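Local coordinates for aldehyde dehydrogenase family protein (Pseudomonas syringae pv. tomato, PDB 6X9L), which probably oxidises long-chain aliphatic aldehydes with NAD+ as a member of the aldehyde dehydrogenase family, here holding NAD+ and octanal in an engineered variant, at residues Pro157-Pro161 against Asn286-Ser290; Ala99-Glu103 against Leu186-Ser190; Val37-Thr41 against Pro332-Glu336; Glu94-Ile100 against Ala111-Val116. The protein carries 1 engineered substitution. One frame throughout, in Å; residues are numbered along the deposited sequence.

Contact 1: residues Pro157-Pro161 against Asn286-Ser290. With OYA (octanal), chain C; NAD (nicotinamide-adenine-dinucleotide), chain D.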
loop_
_atom_site.group_PDB
_atom_site.type_symbol
_atom_site.label_atom_id
_atom_site.label_comp_id
_atom_site.label_asym_id
_atom_site.label_seq_id
_atom_site.Cartn_x
_atom_site.Cartn_y
_atom_site.Cartn_z
ATOM N N PRO A 157 17.528 8.747 -1.730
ATOM C CA PRO A 157 18.700 8.875 -0.853
ATOM C C PRO A 157 19.963 9.180 -1.645
ATOM O O PRO A 157 19.902 9.389 -2.859
ATOM C CB PRO A 157 18.769 7.493 -0.210
ATOM C CG PRO A 157 18.394 6.592 -1.405
ATOM C CD PRO A 157 17.380 7.367 -2.230
ATOM N N TRP A 158 21.126 9.161 -0.989
ATOM C CA TRP A 158 22.361 9.593 -1.640
ATOM C C TRP A 158 23.300 8.460 -2.050
ATOM O O TRP A 158 24.311 8.732 -2.712
ATOM C CB TRP A 158 23.120 10.547 -0.719
ATOM C CG TRP A 158 23.241 10.012 0.683
ATOM C CD1 TRP A 158 22.566 10.457 1.792
ATOM C CD2 TRP A 158 24.094 8.950 1.134
ATOM N NE1 TRP A 158 22.943 9.737 2.883
ATOM C CE2 TRP A 158 23.882 8.806 2.511
ATOM C CE3 TRP A 158 25.018 8.114 0.505
ATOM C CZ2 TRP A 158 24.564 7.843 3.276
ATOM C CZ3 TRP A 158 25.682 7.160 1.268
ATOM C CH2 TRP A 158 25.457 7.033 2.625
ATOM N N ASN A 159 22.999 7.205 -1.686
ATOM C CA ASN A 159 23.988 6.128 -1.788
ATOM C C ASN A 159 24.056 5.543 -3.198
ATOM O O ASN A 159 25.131 5.131 -3.660
ATOM C CB ASN A 159 23.669 5.024 -0.784
ATOM C CG ASN A 159 22.377 4.321 -1.106
ATOM O OD1 ASN A 159 21.374 4.970 -1.437
ATOM N ND2 ASN A 159 22.397 2.996 -1.059
ATOM N N TRP A 160 22.921 5.478 -3.883
ATOM C CA TRP A 160 22.852 5.122 -5.300
ATOM C C TRP A 160 22.013 6.189 -6.004
ATOM O O TRP A 160 20.909 5.913 -6.488
ATOM C CB TRP A 160 22.252 3.734 -5.490
ATOM C CG TRP A 160 23.135 2.627 -5.077
ATOM C CD1 TRP A 160 23.302 2.118 -3.816
ATOM C CD2 TRP A 160 23.975 1.856 -5.935
ATOM N NE1 TRP A 160 24.202 1.078 -3.840
ATOM C CE2 TRP A 160 24.633 0.899 -5.130
ATOM C CE3 TRP A 160 24.227 1.871 -7.313
ATOM C CZ2 TRP A 160 25.531 -0.033 -5.660
ATOM C CZ3 TRP A 160 25.123 0.946 -7.836
ATOM C CH2 TRP A 160 25.759 0.003 -7.010
ATOM N N PRO A 161 22.535 7.419 -6.108
ATOM C CA PRO A 161 21.643 8.571 -6.361
ATOM C C PRO A 161 20.920 8.523 -7.705
ATOM O O PRO A 161 19.683 8.641 -7.740
ATOM C CB PRO A 161 22.585 9.781 -6.239
ATOM C CG PRO A 161 23.976 9.235 -6.417
ATOM C CD PRO A 161 23.953 7.805 -5.965
ATOM N N ASN A 286 29.953 -0.610 -2.495
ATOM C CA ASN A 286 29.572 0.777 -2.248
ATOM C C ASN A 286 29.907 1.150 -0.804
ATOM O O ASN A 286 29.191 1.907 -0.145
ATOM C CB ASN A 286 28.085 1.014 -2.569
ATOM C CG ASN A 286 27.763 2.493 -2.836
ATOM O OD1 ASN A 286 28.489 3.189 -3.557
ATOM N ND2 ASN A 286 26.665 2.972 -2.252
ATOM N N VAL A 287 31.010 0.580 -0.316
ATOM C CA VAL A 287 31.559 0.746 1.031
ATOM C C VAL A 287 30.455 0.538 2.069
ATOM O O VAL A 287 30.309 1.311 3.027
ATOM C CB VAL A 287 32.299 2.101 1.163
ATOM C CG1 VAL A 287 31.471 3.225 0.667
ATOM C CG2 VAL A 287 32.776 2.360 2.589
ATOM N N GLY A 288 29.692 -0.543 1.902
ATOM C CA GLY A 288 28.611 -0.848 2.804
ATOM C C GLY A 288 27.414 0.077 2.747
ATOM O O GLY A 288 26.486 -0.106 3.536
ATOM N N GLN A 289 27.393 1.068 1.855
ATOM C CA GLN A 289 26.309 2.048 1.847
ATOM C C GLN A 289 25.204 1.573 0.904
ATOM O O GLN A 289 24.973 2.114 -0.176
ATOM C CB GLN A 289 26.836 3.419 1.466
ATOM C CG GLN A 289 27.866 3.979 2.444
ATOM C CD GLN A 289 28.602 5.172 1.870
ATOM O OE1 GLN A 289 28.696 6.232 2.494
ATOM N NE2 GLN A 289 29.117 5.009 0.663
ATOM N N SER A 290 24.513 0.528 1.354
ATOM C CA SER A 290 23.490 -0.137 0.559
ATOM C C SER A 290 22.576 -0.938 1.485
ATOM O O SER A 290 23.049 -1.766 2.275
ATOM C CB SER A 290 24.142 -1.032 -0.472
ATOM O OG SER A 290 23.204 -1.951 -0.951
HETATM C C14 OYA C . 24.471 -5.210 -7.552
HETATM C C5 OYA C . 23.861 -4.293 -6.507
HETATM C C6 OYA C . 22.899 -3.342 -7.192
HETATM C C11 OYA C . 22.650 -2.148 -6.298
HETATM C C7 OYA C . 21.583 -2.457 -5.262
HETATM C C8 OYA C . 21.322 -1.169 -4.485
HETATM C C9 OYA C . 20.013 -1.207 -3.705
HETATM C C10 OYA C . 20.265 -1.199 -2.210
HETATM O OAB OYA C . 20.393 -0.142 -1.626
HETATM P PA NAD D . 17.160 9.352 5.027
HETATM O O1A NAD D . 16.028 8.522 5.517
HETATM O O2A NAD D . 17.841 10.115 6.096
HETATM O O5B NAD D . 16.685 10.348 3.842
HETATM C C5B NAD D . 16.075 9.850 2.665
HETATM C C4B NAD D . 15.342 10.982 1.931
HETATM O O4B NAD D . 14.317 11.480 2.766
HETATM C C3B NAD D . 16.230 12.181 1.627
HETATM O O3B NAD D . 15.827 12.720 0.375
HETATM C C2B NAD D . 15.914 13.170 2.737
HETATM O O2B NAD D . 16.082 14.516 2.346
HETATM C C1B NAD D . 14.451 12.887 2.931
HETATM N N9A NAD D . 13.961 13.166 4.275
HETATM C C8A NAD D . 14.647 13.142 5.471
HETATM N N7A NAD D . 13.748 13.402 6.451
HETATM C C5A NAD D . 12.527 13.585 5.895
HETATM C C6A NAD D . 11.279 13.869 6.426
HETATM N N6A NAD D . 11.099 13.857 7.747
HETATM N N1A NAD D . 10.200 13.979 5.574
HETATM C C2A NAD D . 10.351 13.814 4.217
HETATM N N3A NAD D . 11.593 13.531 3.689
HETATM C C4A NAD D . 12.652 13.427 4.526
HETATM O O3 NAD D . 18.127 8.395 4.165
HETATM P PN NAD D . 19.645 7.955 4.467
HETATM O O1N NAD D . 19.692 7.181 5.731
HETATM O O2N NAD D . 20.540 9.111 4.288
HETATM O O5D NAD D . 19.707 6.951 3.180
HETATM C C5D NAD D . 20.192 5.641 3.348
HETATM C C4D NAD D . 19.030 4.739 3.771
HETATM O O4D NAD D . 18.210 4.457 2.650
HETATM C C3D NAD D . 19.543 3.407 4.283
HETATM O O3D NAD D . 18.696 2.958 5.311
HETATM C C2D NAD D . 19.336 2.507 3.091
HETATM O O2D NAD D . 19.223 1.148 3.453
HETATM C C1D NAD D . 18.034 3.062 2.520
HETATM N N1N NAD D . 17.905 2.575 1.141
HETATM C C2N NAD D . 16.909 1.690 0.832
HETATM C C3N NAD D . 16.805 1.180 -0.455
HETATM C C7N NAD D . 15.744 0.195 -0.838
HETATM O O7N NAD D . 15.540 -0.008 -2.213
HETATM N N7N NAD D . 15.038 -0.472 0.079
HETATM C C4N NAD D . 17.719 1.567 -1.427
HETATM C C5N NAD D . 18.731 2.458 -1.098
HETATM C C6N NAD D . 18.823 2.950 0.198
#

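Contact 2: residues Ala99-Glu103 against Leu186-Ser190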
loop_
_atom_site.group_PDB
_atom_site.type_symbol
_atom_site.label_atom_id
_atom_site.label_comp_id
_atom_site.label_asym_id
_atom_site.label_seq_id
_atom_site.Cartn_x
_atom_site.Cartn_y
_atom_site.Cartn_z
ATOM N N ALA A 99 29.926 13.132 -11.613
ATOM C CA ALA A 99 29.151 13.893 -10.637
ATOM C C ALA A 99 28.763 13.027 -9.427
ATOM O O ALA A 99 28.840 13.484 -8.279
ATOM C CB ALA A 99 27.920 14.505 -11.318
ATOM N N ILE A 100 28.370 11.772 -9.662
ATOM C CA ILE A 100 28.103 10.845 -8.556
ATOM C C ILE A 100 29.335 10.699 -7.664
ATOM O O ILE A 100 29.271 10.872 -6.440
ATOM C CB ILE A 100 27.656 9.481 -9.107
ATOM C CG1 ILE A 100 26.306 9.601 -9.835
ATOM C CG2 ILE A 100 27.710 8.406 -7.996
ATOM C CD1 ILE A 100 26.002 8.454 -10.826
ATOM N N SER A 101 30.471 10.348 -8.270
ATOM C CA SER A 101 31.731 10.248 -7.544
ATOM C C SER A 101 32.017 11.518 -6.750
ATOM O O SER A 101 32.382 11.462 -5.568
ATOM C CB SER A 101 32.867 9.972 -8.532
ATOM O OG SER A 101 34.085 9.682 -7.876
ATOM N N LEU A 102 31.859 12.678 -7.395
ATOM C CA LEU A 102 32.180 13.938 -6.731
ATOM C C LEU A 102 31.318 14.155 -5.490
ATOM O O LEU A 102 31.824 14.557 -4.430
ATOM C CB LEU A 102 32.003 15.105 -7.699
ATOM C CG LEU A 102 32.359 16.455 -7.078
ATOM C CD1 LEU A 102 33.842 16.500 -6.835
ATOM C CD2 LEU A 102 31.904 17.631 -7.950
ATOM N N GLU A 103 30.013 13.868 -5.594
ATOM C CA GLU A 103 29.095 14.258 -4.530
ATOM C C GLU A 103 29.079 13.253 -3.385
ATOM O O GLU A 103 28.993 13.659 -2.225
ATOM C CB GLU A 103 27.690 14.465 -5.086
ATOM C CG GLU A 103 27.158 13.277 -5.839
ATOM C CD GLU A 103 25.766 13.510 -6.406
ATOM O OE1 GLU A 103 25.252 14.644 -6.287
ATOM O OE2 GLU A 103 25.177 12.553 -6.960
ATOM N N LEU A 186 22.335 15.574 0.042
ATOM C CA LEU A 186 23.733 15.156 0.054
ATOM C C LEU A 186 24.185 14.523 -1.262
ATOM O O LEU A 186 25.317 14.049 -1.351
ATOM C CB LEU A 186 23.975 14.193 1.224
ATOM C CG LEU A 186 23.514 14.802 2.560
ATOM C CD1 LEU A 186 23.123 13.763 3.607
ATOM C CD2 LEU A 186 24.602 15.699 3.092
ATOM N N SER A 187 23.348 14.518 -2.290
ATOM C CA SER A 187 23.777 14.061 -3.611
ATOM C C SER A 187 22.958 14.780 -4.678
ATOM O O SER A 187 22.331 14.152 -5.537
ATOM C CB SER A 187 23.644 12.540 -3.741
ATOM O OG SER A 187 22.299 12.123 -3.574
ATOM N N PRO A 188 22.951 16.090 -4.657
ATOM C CA PRO A 188 22.080 16.837 -5.569
ATOM C C PRO A 188 22.661 17.062 -6.953
ATOM O O PRO A 188 21.916 17.396 -7.876
ATOM C CB PRO A 188 21.915 18.167 -4.847
ATOM C CG PRO A 188 23.264 18.347 -4.203
ATOM C CD PRO A 188 23.714 16.976 -3.767
ATOM N N LEU A 189 23.974 16.896 -7.120
ATOM C CA LEU A 189 24.614 17.317 -8.363
ATOM C C LEU A 189 24.214 16.429 -9.539
ATOM O O LEU A 189 23.982 16.928 -10.651
ATOM C CB LEU A 189 26.129 17.331 -8.188
ATOM C CG LEU A 189 26.539 18.162 -6.975
ATOM C CD1 LEU A 189 28.063 18.230 -6.837
ATOM C CD2 LEU A 189 25.887 19.537 -7.033
ATOM N N SER A 190 24.145 15.111 -9.318
ATOM C CA SER A 190 23.794 14.202 -10.400
ATOM C C SER A 190 22.325 14.335 -10.761
ATOM O O SER A 190 21.960 14.265 -11.941
ATOM C CB SER A 190 24.156 12.758 -10.018
ATOM O OG SER A 190 23.497 12.295 -8.842
#

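Contact 3: residues Val37-Thr41 against Pro332-Glu336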
loop_
_atom_site.group_PDB
_atom_site.type_symbol
_atom_site.label_atom_id
_atom_site.label_comp_id
_atom_site.label_asym_id
_atom_site.label_seq_id
_atom_site.Cartn_x
_atom_site.Cartn_y
_atom_site.Cartn_z
ATOM N N VAL A 37 29.424 18.866 -0.134
ATOM C CA VAL A 37 30.779 18.532 0.300
ATOM C C VAL A 37 31.254 17.293 -0.440
ATOM O O VAL A 37 30.546 16.276 -0.493
ATOM C CB VAL A 37 30.856 18.316 1.824
ATOM C CG1 VAL A 37 32.272 17.929 2.245
ATOM C CG2 VAL A 37 30.416 19.573 2.556
ATOM N N ASN A 38 32.451 17.379 -1.006
ATOM C CA ASN A 38 33.149 16.205 -1.519
ATOM C C ASN A 38 33.618 15.347 -0.350
ATOM O O ASN A 38 34.460 15.796 0.438
ATOM C CB ASN A 38 34.343 16.624 -2.373
ATOM C CG ASN A 38 35.120 15.442 -2.913
ATOM O OD1 ASN A 38 34.995 14.305 -2.428
ATOM N ND2 ASN A 38 35.927 15.696 -3.936
ATOM N N PRO A 39 33.141 14.110 -0.212
ATOM C CA PRO A 39 33.560 13.303 0.938
ATOM C C PRO A 39 35.020 12.936 0.902
ATOM O O PRO A 39 35.584 12.642 1.963
ATOM C CB PRO A 39 32.672 12.056 0.840
ATOM C CG PRO A 39 32.209 11.992 -0.608
ATOM C CD PRO A 39 32.565 13.289 -1.287
ATOM N N ALA A 40 35.642 12.927 -0.281
ATOM C CA ALA A 40 37.037 12.503 -0.401
ATOM C C ALA A 40 38.007 13.566 0.082
ATOM O O ALA A 40 39.129 13.237 0.477
ATOM C CB ALA A 40 37.373 12.146 -1.846
ATOM N N THR A 41 37.601 14.831 0.055
ATOM C CA THR A 41 38.448 15.927 0.510
ATOM C C THR A 41 37.827 16.790 1.590
ATOM O O THR A 41 38.531 17.632 2.154
ATOM C CB THR A 41 38.822 16.843 -0.657
ATOM O OG1 THR A 41 37.620 17.417 -1.182
ATOM C CG2 THR A 41 39.544 16.053 -1.756
ATOM N N PRO A 332 35.512 6.917 0.067
ATOM C CA PRO A 332 35.158 7.202 1.459
ATOM C C PRO A 332 33.672 6.969 1.713
ATOM O O PRO A 332 32.861 6.792 0.794
ATOM C CB PRO A 332 35.525 8.677 1.621
ATOM C CG PRO A 332 35.390 9.250 0.240
ATOM C CD PRO A 332 35.762 8.143 -0.712
ATOM N N ILE A 333 33.326 6.934 3.005
ATOM C CA ILE A 333 31.932 7.077 3.370
ATOM C C ILE A 333 31.441 8.362 2.722
ATOM O O ILE A 333 32.221 9.296 2.489
ATOM C CB ILE A 333 31.761 7.088 4.895
ATOM C CG1 ILE A 333 32.015 5.687 5.422
ATOM C CG2 ILE A 333 30.343 7.518 5.299
ATOM C CD1 ILE A 333 30.989 4.698 4.918
ATOM N N ALA A 334 30.149 8.397 2.383
ATOM C CA ALA A 334 29.612 9.418 1.485
ATOM C C ALA A 334 29.584 10.829 2.079
ATOM O O ALA A 334 29.566 11.802 1.310
ATOM C CB ALA A 334 28.201 9.021 1.063
ATOM N N ASN A 335 29.568 10.967 3.410
ATOM C CA ASN A 335 29.453 12.282 4.037
ATOM C C ASN A 335 29.737 12.207 5.540
ATOM O O ASN A 335 29.710 11.133 6.162
ATOM C CB ASN A 335 28.072 12.913 3.791
ATOM C CG ASN A 335 26.896 11.970 4.106
ATOM O OD1 ASN A 335 26.583 11.719 5.271
ATOM N ND2 ASN A 335 26.216 11.487 3.056
ATOM N N GLU A 336 29.980 13.389 6.120
ATOM C CA GLU A 336 30.473 13.480 7.492
ATOM C C GLU A 336 29.501 12.862 8.494
ATOM O O GLU A 336 29.907 12.121 9.400
ATOM C CB GLU A 336 30.751 14.937 7.846
ATOM C CG GLU A 336 31.253 15.090 9.264
ATOM C CD GLU A 336 31.979 16.390 9.494
ATOM O OE1 GLU A 336 31.670 17.383 8.794
ATOM O OE2 GLU A 336 32.865 16.409 10.377
HETATM O O HOH W 1 30.340 14.844 1.782
#

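Contact 4: residues Glu94-Ile100 against Ala111-Val116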
loop_
_atom_site.group_PDB
_atom_site.type_symbol
_atom_site.label_atom_id
_atom_site.label_comp_id
_atom_site.label_asym_id
_atom_site.label_seq_id
_atom_site.Cartn_x
_atom_site.Cartn_y
_atom_site.Cartn_z
ATOM N N GLU A 94 29.677 9.209 -18.743
ATOM C CA GLU A 94 30.919 9.646 -18.110
ATOM C C GLU A 94 30.712 10.917 -17.297
ATOM O O GLU A 94 31.242 11.049 -16.186
ATOM C CB GLU A 94 32.001 9.868 -19.161
ATOM C CG GLU A 94 33.262 10.522 -18.620
ATOM C CD GLU A 94 34.063 9.645 -17.653
ATOM O OE1 GLU A 94 33.700 8.464 -17.442
ATOM O OE2 GLU A 94 35.076 10.151 -17.118
ATOM N N GLU A 95 29.956 11.871 -17.841
ATOM C CA GLU A 95 29.632 13.074 -17.092
ATOM C C GLU A 95 28.852 12.720 -15.834
ATOM O O GLU A 95 29.077 13.300 -14.761
ATOM C CB GLU A 95 28.838 14.042 -17.972
ATOM C CG GLU A 95 29.593 14.569 -19.202
ATOM C CD GLU A 95 29.982 13.474 -20.209
ATOM O OE1 GLU A 95 29.198 12.517 -20.401
ATOM O OE2 GLU A 95 31.079 13.565 -20.806
ATOM N N LEU A 96 27.941 11.748 -15.946
ATOM C CA LEU A 96 27.135 11.341 -14.805
ATOM C C LEU A 96 27.970 10.585 -13.766
ATOM O O LEU A 96 27.786 10.777 -12.557
ATOM C CB LEU A 96 25.960 10.498 -15.291
ATOM C CG LEU A 96 24.844 11.172 -16.094
ATOM C CD1 LEU A 96 24.023 10.097 -16.802
ATOM C CD2 LEU A 96 23.955 12.003 -15.211
ATOM N N ALA A 97 28.894 9.725 -14.209
ATOM C CA ALA A 97 29.736 9.012 -13.247
ATOM C C ALA A 97 30.626 9.975 -12.473
ATOM O O ALA A 97 30.900 9.763 -11.287
ATOM C CB ALA A 97 30.589 7.954 -13.949
ATOM N N GLN A 98 31.082 11.047 -13.118
ATOM C CA GLN A 98 31.951 11.990 -12.416
ATOM C C GLN A 98 31.193 12.797 -11.359
ATOM O O GLN A 98 31.750 13.105 -10.299
ATOM C CB GLN A 98 32.637 12.901 -13.428
ATOM C CG GLN A 98 33.581 12.134 -14.357
ATOM C CD GLN A 98 34.981 11.976 -13.789
ATOM O OE1 GLN A 98 35.358 12.647 -12.823
ATOM N NE2 GLN A 98 35.765 11.079 -14.386
ATOM N N ALA A 99 29.926 13.132 -11.613
ATOM C CA ALA A 99 29.151 13.893 -10.637
ATOM C C ALA A 99 28.763 13.027 -9.427
ATOM O O ALA A 99 28.840 13.484 -8.279
ATOM C CB ALA A 99 27.920 14.505 -11.318
ATOM N N ILE A 100 28.370 11.772 -9.662
ATOM C CA ILE A 100 28.103 10.845 -8.556
ATOM C C ILE A 100 29.335 10.699 -7.664
ATOM O O ILE A 100 29.271 10.872 -6.440
ATOM C CB ILE A 100 27.656 9.481 -9.107
ATOM C CG1 ILE A 100 26.306 9.601 -9.835
ATOM C CG2 ILE A 100 27.710 8.406 -7.996
ATOM C CD1 ILE A 100 26.002 8.454 -10.826
ATOM N N ALA A 111 31.516 4.012 -10.321
ATOM C CA ALA A 111 30.473 4.874 -10.862
ATOM C C ALA A 111 30.227 4.579 -12.332
ATOM O O ALA A 111 29.079 4.612 -12.787
ATOM C CB ALA A 111 30.842 6.344 -10.650
ATOM N N ARG A 112 31.282 4.224 -13.062
ATOM C CA ARG A 112 31.148 3.897 -14.475
ATOM C C ARG A 112 30.530 2.520 -14.673
ATOM O O ARG A 112 29.691 2.332 -15.566
ATOM C CB ARG A 112 32.515 3.962 -15.152
ATOM C CG ARG A 112 33.150 5.352 -15.165
ATOM C CD ARG A 112 34.603 5.276 -15.548
ATOM N NE ARG A 112 35.172 6.584 -15.850
ATOM C CZ ARG A 112 36.456 6.896 -15.670
ATOM N NH1 ARG A 112 37.293 5.998 -15.173
ATOM N NH2 ARG A 112 36.907 8.109 -15.972
ATOM N N ALA A 113 30.932 1.544 -13.857
ATOM C CA ALA A 113 30.553 0.163 -14.106
ATOM C C ALA A 113 29.153 -0.158 -13.618
ATOM O O ALA A 113 28.514 -1.063 -14.179
ATOM C CB ALA A 113 31.540 -0.792 -13.438
ATOM N N MET A 114 28.654 0.574 -12.622
ATOM C CA MET A 114 27.420 0.139 -11.989
ATOM C C MET A 114 26.487 1.271 -11.609
ATOM O O MET A 114 25.292 1.230 -11.930
ATOM C CB MET A 114 27.751 -0.694 -10.760
ATOM C CG MET A 114 27.867 -2.167 -11.078
ATOM S SD MET A 114 28.026 -3.089 -9.553
ATOM C CE MET A 114 29.413 -2.210 -8.820
ATOM N N GLN A 115 27.024 2.268 -10.908
ATOM C CA GLN A 115 26.235 3.422 -10.493
ATOM C C GLN A 115 25.419 4.008 -11.655
ATOM O O GLN A 115 24.233 4.324 -11.488
ATOM C CB GLN A 115 27.177 4.462 -9.878
ATOM C CG GLN A 115 26.531 5.472 -8.938
ATOM C CD GLN A 115 26.113 4.903 -7.585
ATOM O OE1 GLN A 115 24.970 5.072 -7.175
ATOM N NE2 GLN A 115 27.040 4.266 -6.878
ATOM N N VAL A 116 26.014 4.129 -12.844
ATOM C CA VAL A 116 25.282 4.648 -14.005
ATOM C C VAL A 116 24.580 3.543 -14.795
ATOM O O VAL A 116 23.378 3.647 -15.057
ATOM C CB VAL A 116 26.204 5.451 -14.937
ATOM C CG1 VAL A 116 25.418 5.960 -16.144
ATOM C CG2 VAL A 116 26.843 6.601 -14.179
#

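Contact 1: residues Pro157-Pro161 against Asn286-Ser290
Gln289 O is gripped by two side-chain amides that reach it from opposite faces of its carbonyl plane. Asn159 ND2 donates to it at 2.9 Å with a nearly straight N-H (164°), the oxygen lying in the asparagine's amide plane. From the other face comes Asn286 ND2, 2.8 Å from Gln289 O. The same Asn286 ND2 gives a second, more bent bond to Asn159 O (3.0 Å, 140°), so one amide group ties both loops. Asn159 CG sits between its backbone N and carbonyl carbon (chi1 66°), which brings the amide between Gln289 O and the nicotinamide; ND2 faces the former, and OD1 is 3.6 Å from NAD C6N. Gln289 crosses Trp158 at about a right angle, CG meeting the indole edge in plane; its OE1 accepts from Ala334 N and its NE2 donates to Asn286 O. Trp160 takes octanal C11 over one face, 3.6 Å from CZ2, while Ser290 CB stands at the ring edge. Trp158 NE1 makes only a weak bond to NAD O2N. Engineered Ala291, next in the chain, bonds octanal through its N. Asn159 ND2 is 3.8 Å from octanal OAB, too far for a hydrogen bond in this complex, but a position consistent with the oxyanion-site asparagine of this family.

Contact 2: residues Ala99-Glu103 against Leu186-Ser190
Ser190 OG donates to Glu103 OE2 at 2.5 Å, meeting it on the syn side and 22° out of the carboxylate plane. The other oxygen, Glu103 OE1, turns to the backbone: Ser190 N lies 3.3 Å from OE1 with a fairly straight N-H (158°), and Leu189 N adds a weak, bent bond. The exact place of OE1 is less sure, since it crowds Ser187 in the model. Glu103 reaches across because CG lies between its backbone N and carbonyl carbon (chi1 55°) and the chain runs extended from there. The carboxylate therefore faces the first turn of helix 188-201, where the N-H groups have no carbonyl of the helix to bond and the helix dipole would probably favour its negative charge. Helix 93-104 thereby butts against the start of the helix that follows strand 178-182 in the NAD-binding part of the fold. Flanking the polar grip is apolar packing: Leu102 CD2 meets Leu189 CD1 at 4.0 Å, and Ile100 CG1 lies 3.8 Å from Ser190 CB. Ala99 CB fits against Ser190 CA. Farther out, Pro161 packs on Glu103, Ser187 and Ser190, while Val36 of strand 33-38 lies against Pro188 and Leu189.

Contact 3: residues Val37-Thr41 against Pro332-Glu336
Two prolines carry the apolar part, with Pro39 CB lying 4.0 Å from Pro332 CG. The same Pro332 CG also rests on Ala40, 3.7 Å from its CA, with the Ala40 methyl a little farther off. The Pro332 ring thus fits against the turn Pro39-Ala40, touching main chain as much as side chain.

Contacts of ring carbon with backbone oxygen form a second group. Pro39 CB lies 3.2 Å from Ile333 O and equally near Ala334 O, and CG also approaches Ala334 O. The ring is thus set against two successive carbonyls, with no direct hydrogen bond between the segments.

A water supplies the polar link. It donates to Val37 O at 2.7 Å and, in a longer bond, to Ala334 O at 3.2 Å, joining Val37 of strand 33-38 to the loop before helix 336-351. Here the two-stranded antiparallel hairpin of 33-38 and 43-49 lies against a loop that follows helix 304-316.

Local bonds shape each partner. Asn38 OD1 accepts from Ala40 N at 2.6 Å, an Asx turn that bends the chain round Pro39; the donor stands above the side-chain carbonyl plane. In the other segment, Asn335 is the N-cap of helix 336-351, and its OD1 accepts from Gln338 N. Outside the pair, Pro39 and Ile333 both have backbone hydrogen bonds with Phe371, and Ala40 packs on Tyr372. Met104 and Trp158 both touch Ala334, with Leu102 against Asn38.

Contact 4: residues Glu94-Ile100 against Ala111-Val116
Segments 94-100 and 111-115 are helical and cross at right angles (90°), their axes 9.1 Å apart at closest approach, with Ala97 and Ala111 at the crossing. Two small residues permit the approach: Ala97 CB is 3.7 Å from Ala111 CB, and the Ala111 methyl also touches Ala97 O. Beside them, Val116 CG2 drops onto the backbone of Ala97, 3.7 Å from its N, and touches Leu96 CB and Ile100 CD1 as well. The second helix has a wider, pi-type turn at 111-115, with Val116 N bonded to Ala111 O.

Toward the start of segment 94-100, Arg112 grips Glu94 side-on in a two-pronged salt bridge. Arg112 NE donates to Glu94 OE1 at 2.9 Å, on the syn lone pair of that oxygen, and Arg112 NH2 donates to Glu94 OE2 at 3.0 Å in an almost straight line (178°). Carboxylate and guanidinium are nearly coplanar. The arginine is extended from CG to NE, whereas Glu94 bends at chi2 (68°) to bring its carboxylate over. Gln98 NE2 adds a bond to Glu94 OE2 from above the carboxylate plane, 3.0 Å away, so that oxygen has two donors; Arg112 NH1 forms a further salt bridge with Glu326.

At the other end, Ile100 CG2 leans on Gln115 CG at 3.3 Å. Beyond the pair, Leu162 of helix 161-174 covers Leu96 and Ile100, Leu193 of helix 188-201 packs on Leu96 and Ala99, and Gln115 touches Trp160 of the octanal pocket and Asn286 of the loop that leads to Ser290.

Overall arrangement
The centre of contact 1 lies nearest the centre of the chain, about 7 Å away, and the contact holds parts of both ligand pockets; contacts 2, 3 and 4 lie farther out but are still largely buried. Contacts 2 and 4 share helix 93-104, which presents a carboxylate to a helix start in one and small residues and a salt-bridged carboxylate to a crossing helix in the other. Amides joining carbonyls dominate contact 1, carboxylate bonds mark contacts 2 and 4, and contact 3 relies on proline packing and one water. Each outer contact touches contact 1: Ser187 and Ala334 pack on Trp158, and Gln115 on Trp160. Contacts 3 and 4 do not touch.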